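Local atomic coordinates of putative metalloprotease II (PDB entry 4ON1), a protein that probably acts as an extracellular zinc-dependent endopeptidase of the fragilysin type, encoded by the pathogenicity island of Bacteroides fragilis. Residues 277-281 with 282-286; 20-23 with 24-27; 286-289 with 290-294. One frame throughout, in Å; residues are numbered along the deposited sequence.

How the contacts relate
All three contacts are local, between residues close together in sequence. Contacts 1 and 3 sit at the two ends of strand 284-288 and share Leu286: contact 1 brings the chain into the strand, contact 3 turns it out again, and their centres lie about 20 Å apart. Contact 2 belongs to the N-terminal fragilysin-type region, its centre about 40 Å from that of contact 1 and about 33 Å from that of contact 3, and touches neither. Contact 3 comes nearest to the metal site formed by Asp176, His334, His338 and His344: the side chain of Trp292 lies about 12 Å from the zinc ion and about 9 Å from that of Asp176. Contacts 1 and 2 lie away from it.

Contact 1: residues 277-281 with 282-286; sequences KGQDK and KPYIL
Two short hydrogen bonds fasten Gln279 to the residues that follow it: Tyr284 OH donates to Gln279 O at 2.6 Å, and Lys282 NZ donates to Gln279 OE1, also at 2.6 Å. The first ties the loop to Tyr284, where strand 284-288 begins, an inner strand of the catalytic-domain sheet, whose strand order matches that of the metzincins; the second closes within the loop leading to it. The Tyr284 hydroxyl reaches the backbone oxygen from above the carbonyl plane, 40° out of it, while that oxygen lies in the plane of the phenol ring, at its edge and 3.1 Å from CE1. Lys282 NZ comes closer to the plane of the Gln279 amide, tilted 21° from it. The ammonium group gets there on a fully extended chain, whose CG stands across from the carbonyl carbon, beside the backbone N (chi1 -55°), and it also forms a salt bridge with Glu204 on strand 201-209. A water lies between the backbone oxygens of Asp280 and Lys282, 2.6 Å from Lys282 O. Asp280 OD2 accepts from the backbone N of Asn315. Around the tyrosine, Phe316 meets the ring edge-to-face, and Phe266 and Leu270 of helix 259-271 add apolar cover. Gln279 CB also lies 3.2 Å from Tyr284 OH, so the hydroxyl meets the side chain as well as the carbonyl of the same residue.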
# COMPACT_ATOMS: atom_id res chain seq x y z
N LYS A 277 -15.10 19.01 4.22
CA LYS A 277 -16.35 19.60 3.78
C LYS A 277 -16.36 19.78 2.27
O LYS A 277 -15.41 20.33 1.71
CB LYS A 277 -16.58 20.97 4.43
CG LYS A 277 -18.02 21.44 4.39
CD LYS A 277 -18.18 22.76 5.14
CE LYS A 277 -17.38 23.86 4.45
NZ LYS A 277 -17.30 25.14 5.22
N GLY A 278 -17.41 19.29 1.62
CA GLY A 278 -17.53 19.43 0.18
C GLY A 278 -16.71 18.44 -0.64
O GLY A 278 -16.77 18.47 -1.87
N GLN A 279 -15.96 17.57 0.02
CA GLN A 279 -15.20 16.55 -0.70
C GLN A 279 -15.87 15.18 -0.56
O GLN A 279 -15.20 14.16 -0.39
CB GLN A 279 -13.76 16.49 -0.19
CG GLN A 279 -13.02 17.82 -0.21
CD GLN A 279 -11.56 17.67 0.16
OE1 GLN A 279 -10.83 16.88 -0.44
NE2 GLN A 279 -11.13 18.41 1.17
N ASP A 280 -17.19 15.17 -0.65
CA ASP A 280 -17.99 13.98 -0.35
C ASP A 280 -18.10 12.97 -1.50
O ASP A 280 -18.68 11.90 -1.34
CB ASP A 280 -19.38 14.42 0.09
CG ASP A 280 -20.11 15.19 -1.00
OD1 ASP A 280 -19.65 16.31 -1.34
OD2 ASP A 280 -21.14 14.70 -1.51
N LYS A 281 -17.51 13.30 -2.65
CA LYS A 281 -17.65 12.47 -3.84
C LYS A 281 -16.36 11.74 -4.19
O LYS A 281 -16.11 11.41 -5.34
CB LYS A 281 -18.09 13.33 -5.03
CG LYS A 281 -19.47 13.95 -4.84
CD LYS A 281 -19.82 14.81 -6.06
CE LYS A 281 -21.31 15.08 -6.15
NZ LYS A 281 -21.63 15.87 -7.37
N LYS A 282 -15.54 11.48 -3.17
CA LYS A 282 -14.30 10.73 -3.32
C LYS A 282 -14.36 9.49 -2.46
O LYS A 282 -15.10 9.46 -1.48
CB LYS A 282 -13.09 11.59 -2.91
CG LYS A 282 -12.96 12.92 -3.63
CD LYS A 282 -11.80 13.71 -3.04
CE LYS A 282 -11.79 15.15 -3.53
NZ LYS A 282 -10.70 15.92 -2.89
N PRO A 283 -13.59 8.45 -2.82
CA PRO A 283 -13.46 7.26 -1.97
C PRO A 283 -12.66 7.58 -0.73
O PRO A 283 -11.60 8.19 -0.87
CB PRO A 283 -12.71 6.25 -2.86
CG PRO A 283 -12.76 6.82 -4.25
CD PRO A 283 -12.84 8.31 -4.08
N TYR A 284 -13.15 7.19 0.44
CA TYR A 284 -12.43 7.40 1.69
C TYR A 284 -12.10 6.08 2.35
O TYR A 284 -12.98 5.24 2.50
CB TYR A 284 -13.25 8.26 2.65
CG TYR A 284 -13.29 9.73 2.32
CD1 TYR A 284 -14.08 10.20 1.29
CD2 TYR A 284 -12.56 10.64 3.06
CE1 TYR A 284 -14.12 11.55 0.99
CE2 TYR A 284 -12.59 11.99 2.77
CZ TYR A 284 -13.37 12.44 1.74
OH TYR A 284 -13.41 13.77 1.45
N ILE A 285 -10.84 5.88 2.73
CA ILE A 285 -10.48 4.65 3.42
C ILE A 285 -9.83 4.93 4.76
O ILE A 285 -8.86 5.69 4.84
CB ILE A 285 -9.55 3.77 2.55
CG1 ILE A 285 -10.24 3.39 1.24
CG2 ILE A 285 -9.20 2.48 3.28
CD1 ILE A 285 -9.69 4.12 0.05
N LEU A 286 -10.38 4.33 5.82
CA LEU A 286 -9.82 4.47 7.17
C LEU A 286 -8.70 3.46 7.39
O LEU A 286 -8.87 2.26 7.14
CB LEU A 286 -10.91 4.26 8.23
CG LEU A 286 -10.47 4.42 9.68
CD1 LEU A 286 -10.13 5.88 9.98
CD2 LEU A 286 -11.56 3.92 10.63
O HOH W 1 -17.69 8.99 -1.21

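Contact 2: residues 20-23 with 24-27; sequences VLNL and RSMD
Asn22 meets Arg24 and Ser25 because its CG stands opposite the backbone N (chi1 -175°), beside its own carbonyl carbon, which brings OD1 to the backbone N-H groups of Arg24 and Ser25. Met26 owes its place to a less common setting: with chi1 at 73° its CG sits between N and the carbonyl carbon, and the rest of the chain runs out straight, across Leu21 and alongside Leu23. Asn22 OD1 accepts from Arg24 N at 3.0 Å, the donor tilted 15° from the plane of the amide, and takes a second, weak bond from Ser25 N. The main-chain oxygen of the same asparagine receives two further weak bonds, from Ser25 N and from Met26 N at 2.9 Å. One residue thus engages three successive N-H groups through two oxygens. Ser25 OG lies against the asparagine side chain, 3.3 Å from Asn22 CB. On the apolar side, Leu21 and Met26 pass at a slant, with Leu21 CD1 3.9 Å from Met26 CB and the sulfur close to both leucine methyls. Leu23 points the same way as Met26, and its CD2 meets Met26 CE at 3.9 Å. Tyr106 of strand 102-109 packs on both Leu23 and Met26. Asn155 ND2 bonds to the backbone oxygens of Arg24 and Met26, tying the turn to strand 153-159. With OD1 bonded to the N-H two residues on, and its carbonyl weakly bonded to those three and four on, Asn22 forms an Asx turn combined with a main-chain turn, as in an Asx motif; here it links strand 19-22 to Asp27, the N-cap of helix 28-35, in the fragilysin-type N-terminal domain.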
# COMPACT_ATOMS: atom_id res chain seq x y z
N VAL A 20 25.73 3.00 -6.67
CA VAL A 20 26.00 1.83 -5.83
C VAL A 20 25.26 2.01 -4.52
O VAL A 20 25.03 3.14 -4.08
CB VAL A 20 27.51 1.62 -5.54
CG1 VAL A 20 28.31 1.55 -6.82
CG2 VAL A 20 28.03 2.73 -4.61
N LEU A 21 24.88 0.90 -3.92
CA LEU A 21 24.12 0.93 -2.68
C LEU A 21 24.36 -0.35 -1.91
O LEU A 21 24.10 -1.45 -2.41
CB LEU A 21 22.63 1.13 -2.99
CG LEU A 21 21.66 1.34 -1.82
CD1 LEU A 21 22.04 2.59 -1.02
CD2 LEU A 21 20.23 1.46 -2.33
N ASN A 22 24.89 -0.20 -0.70
CA ASN A 22 25.08 -1.33 0.20
C ASN A 22 23.86 -1.44 1.10
O ASN A 22 23.67 -0.62 2.00
CB ASN A 22 26.37 -1.16 1.02
CG ASN A 22 26.68 -2.37 1.89
OD1 ASN A 22 25.78 -3.08 2.35
ND2 ASN A 22 27.96 -2.61 2.13
N LEU A 23 23.04 -2.45 0.84
CA LEU A 23 21.76 -2.61 1.53
C LEU A 23 21.93 -2.85 3.03
O LEU A 23 21.04 -2.51 3.81
CB LEU A 23 20.98 -3.77 0.90
CG LEU A 23 20.49 -3.55 -0.54
CD1 LEU A 23 20.04 -4.85 -1.17
CD2 LEU A 23 19.34 -2.54 -0.55
N ARG A 24 23.05 -3.42 3.43
CA ARG A 24 23.29 -3.67 4.85
C ARG A 24 23.64 -2.39 5.61
O ARG A 24 23.22 -2.21 6.75
CB ARG A 24 24.41 -4.69 5.03
CG ARG A 24 24.02 -6.13 4.71
CD ARG A 24 24.34 -7.05 5.88
NE ARG A 24 23.98 -8.44 5.58
CZ ARG A 24 24.86 -9.41 5.36
NH1 ARG A 24 26.16 -9.16 5.44
NH2 ARG A 24 24.44 -10.63 5.09
N SER A 25 24.40 -1.50 4.99
CA SER A 25 24.95 -0.36 5.71
C SER A 25 24.20 0.94 5.42
O SER A 25 24.49 1.97 6.02
CB SER A 25 26.43 -0.17 5.37
OG SER A 25 26.58 0.17 4.00
N MET A 26 23.26 0.90 4.49
CA MET A 26 22.63 2.14 4.04
C MET A 26 21.73 2.73 5.12
O MET A 26 21.08 2.01 5.88
CB MET A 26 21.82 1.91 2.77
CG MET A 26 20.54 1.15 2.99
SD MET A 26 19.57 0.97 1.50
CE MET A 26 18.21 0.01 2.17
N ASP A 27 21.70 4.06 5.21
CA ASP A 27 20.66 4.72 5.98
C ASP A 27 19.87 5.65 5.04
O ASP A 27 20.05 5.57 3.82
CB ASP A 27 21.24 5.48 7.18
CG ASP A 27 22.26 6.53 6.78
OD1 ASP A 27 22.35 6.87 5.58
OD2 ASP A 27 22.97 7.02 7.68

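Contact 3: residues 286-289 with 290-294; sequences LLRD and GTWDS
Strand 286-288, ending at Arg288, gives way at Asp289 to a bend, after which residues 290-292 head 123° away from the direction of 286-289 and bring Trp292 against one face of the Arg288 guanidinium. That group lies flat on the indole, the planes 10° apart and the group centres 4.1 Å from each other, an off-centre cation-pi stack with Trp292 NE1 over the middle of the guanidinium. Further back, Arg288 CD sits over the six-membered ring, 3.8 Å from its centroid, in a CH-pi contact, and Arg288 CG touches Trp292 CH2 at 3.4 Å. A bend at chi3 (50°) folds the arginine along the ring. The edge of the guanidinium is used as well: Arg288 NH1 donates to Thr291 O at 2.7 Å, with that oxygen near the guanidinium plane. Glu210 forms a salt bridge with NE and Gly254 O accepts from NH2, so polar partners round the rim fix the rotation of the flat group. Ala262 and Ile321 pack on the tryptophan. A cation-pi stack here joins the end of strand 284-288 to the loop leading to strand 299-301, in a metzincin-like catalytic domain, with the side chain of Trp292 about 12 Å from the zinc ion.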
# COMPACT_ATOMS: atom_id res chain seq x y z
N LEU A 286 -10.38 4.33 5.82
CA LEU A 286 -9.82 4.47 7.17
C LEU A 286 -8.70 3.46 7.39
O LEU A 286 -8.87 2.26 7.14
CB LEU A 286 -10.91 4.26 8.23
CG LEU A 286 -10.47 4.42 9.68
CD1 LEU A 286 -10.13 5.88 9.98
CD2 LEU A 286 -11.56 3.92 10.63
N LEU A 287 -7.56 3.95 7.89
CA LEU A 287 -6.39 3.10 8.05
C LEU A 287 -5.95 2.93 9.51
O LEU A 287 -5.82 3.90 10.26
CB LEU A 287 -5.21 3.68 7.25
CG LEU A 287 -5.45 3.90 5.75
CD1 LEU A 287 -4.19 4.46 5.08
CD2 LEU A 287 -5.84 2.60 5.09
N ARG A 288 -5.73 1.68 9.90
CA ARG A 288 -5.16 1.37 11.21
C ARG A 288 -4.13 0.28 11.05
O ARG A 288 -4.12 -0.42 10.03
CB ARG A 288 -6.24 0.92 12.19
CG ARG A 288 -6.97 -0.33 11.72
CD ARG A 288 -7.67 -1.06 12.85
NE ARG A 288 -8.50 -0.18 13.66
CZ ARG A 288 -9.31 -0.60 14.62
NH1 ARG A 288 -9.42 -1.90 14.88
NH2 ARG A 288 -10.03 0.27 15.32
N ASP A 289 -3.24 0.13 12.02
CA ASP A 289 -2.26 -0.94 11.93
C ASP A 289 -2.91 -2.29 12.20
O ASP A 289 -2.52 -3.30 11.62
CB ASP A 289 -1.10 -0.72 12.89
CG ASP A 289 -0.04 -1.78 12.74
OD1 ASP A 289 0.11 -2.61 13.65
OD2 ASP A 289 0.63 -1.79 11.68
N GLY A 290 -3.90 -2.30 13.09
CA GLY A 290 -4.53 -3.52 13.53
C GLY A 290 -5.63 -4.04 12.62
O GLY A 290 -5.64 -3.78 11.42
N THR A 291 -6.56 -4.78 13.20
CA THR A 291 -7.63 -5.42 12.45
C THR A 291 -8.98 -5.20 13.11
O THR A 291 -9.07 -4.51 14.12
CB THR A 291 -7.40 -6.93 12.33
OG1 THR A 291 -7.25 -7.49 13.64
CG2 THR A 291 -6.16 -7.23 11.50
N TRP A 292 -10.01 -5.81 12.54
CA TRP A 292 -11.34 -5.75 13.13
C TRP A 292 -11.84 -7.15 13.45
O TRP A 292 -11.23 -8.15 13.04
CB TRP A 292 -12.32 -5.05 12.19
CG TRP A 292 -12.02 -3.60 12.03
CD1 TRP A 292 -12.54 -2.56 12.75
CD2 TRP A 292 -11.08 -3.02 11.11
NE1 TRP A 292 -12.00 -1.37 12.33
CE2 TRP A 292 -11.10 -1.63 11.32
CE3 TRP A 292 -10.24 -3.54 10.12
CZ2 TRP A 292 -10.31 -0.75 10.58
CZ3 TRP A 292 -9.46 -2.67 9.39
CH2 TRP A 292 -9.50 -1.29 9.62
N ASP A 293 -12.94 -7.22 14.20
CA ASP A 293 -13.58 -8.49 14.54
C ASP A 293 -12.59 -9.49 15.13
O ASP A 293 -12.43 -10.60 14.60
CB ASP A 293 -14.26 -9.09 13.31
CG ASP A 293 -15.26 -10.18 13.67
OD1 ASP A 293 -16.00 -9.99 14.66
OD2 ASP A 293 -15.30 -11.22 12.98
N SER A 294 -11.91 -9.09 16.20
CA SER A 294 -10.97 -9.96 16.90
C SER A 294 -9.98 -10.66 15.97
O SER A 294 -9.75 -11.87 16.09
CB SER A 294 -11.74 -11.00 17.72
OG SER A 294 -12.66 -10.36 18.59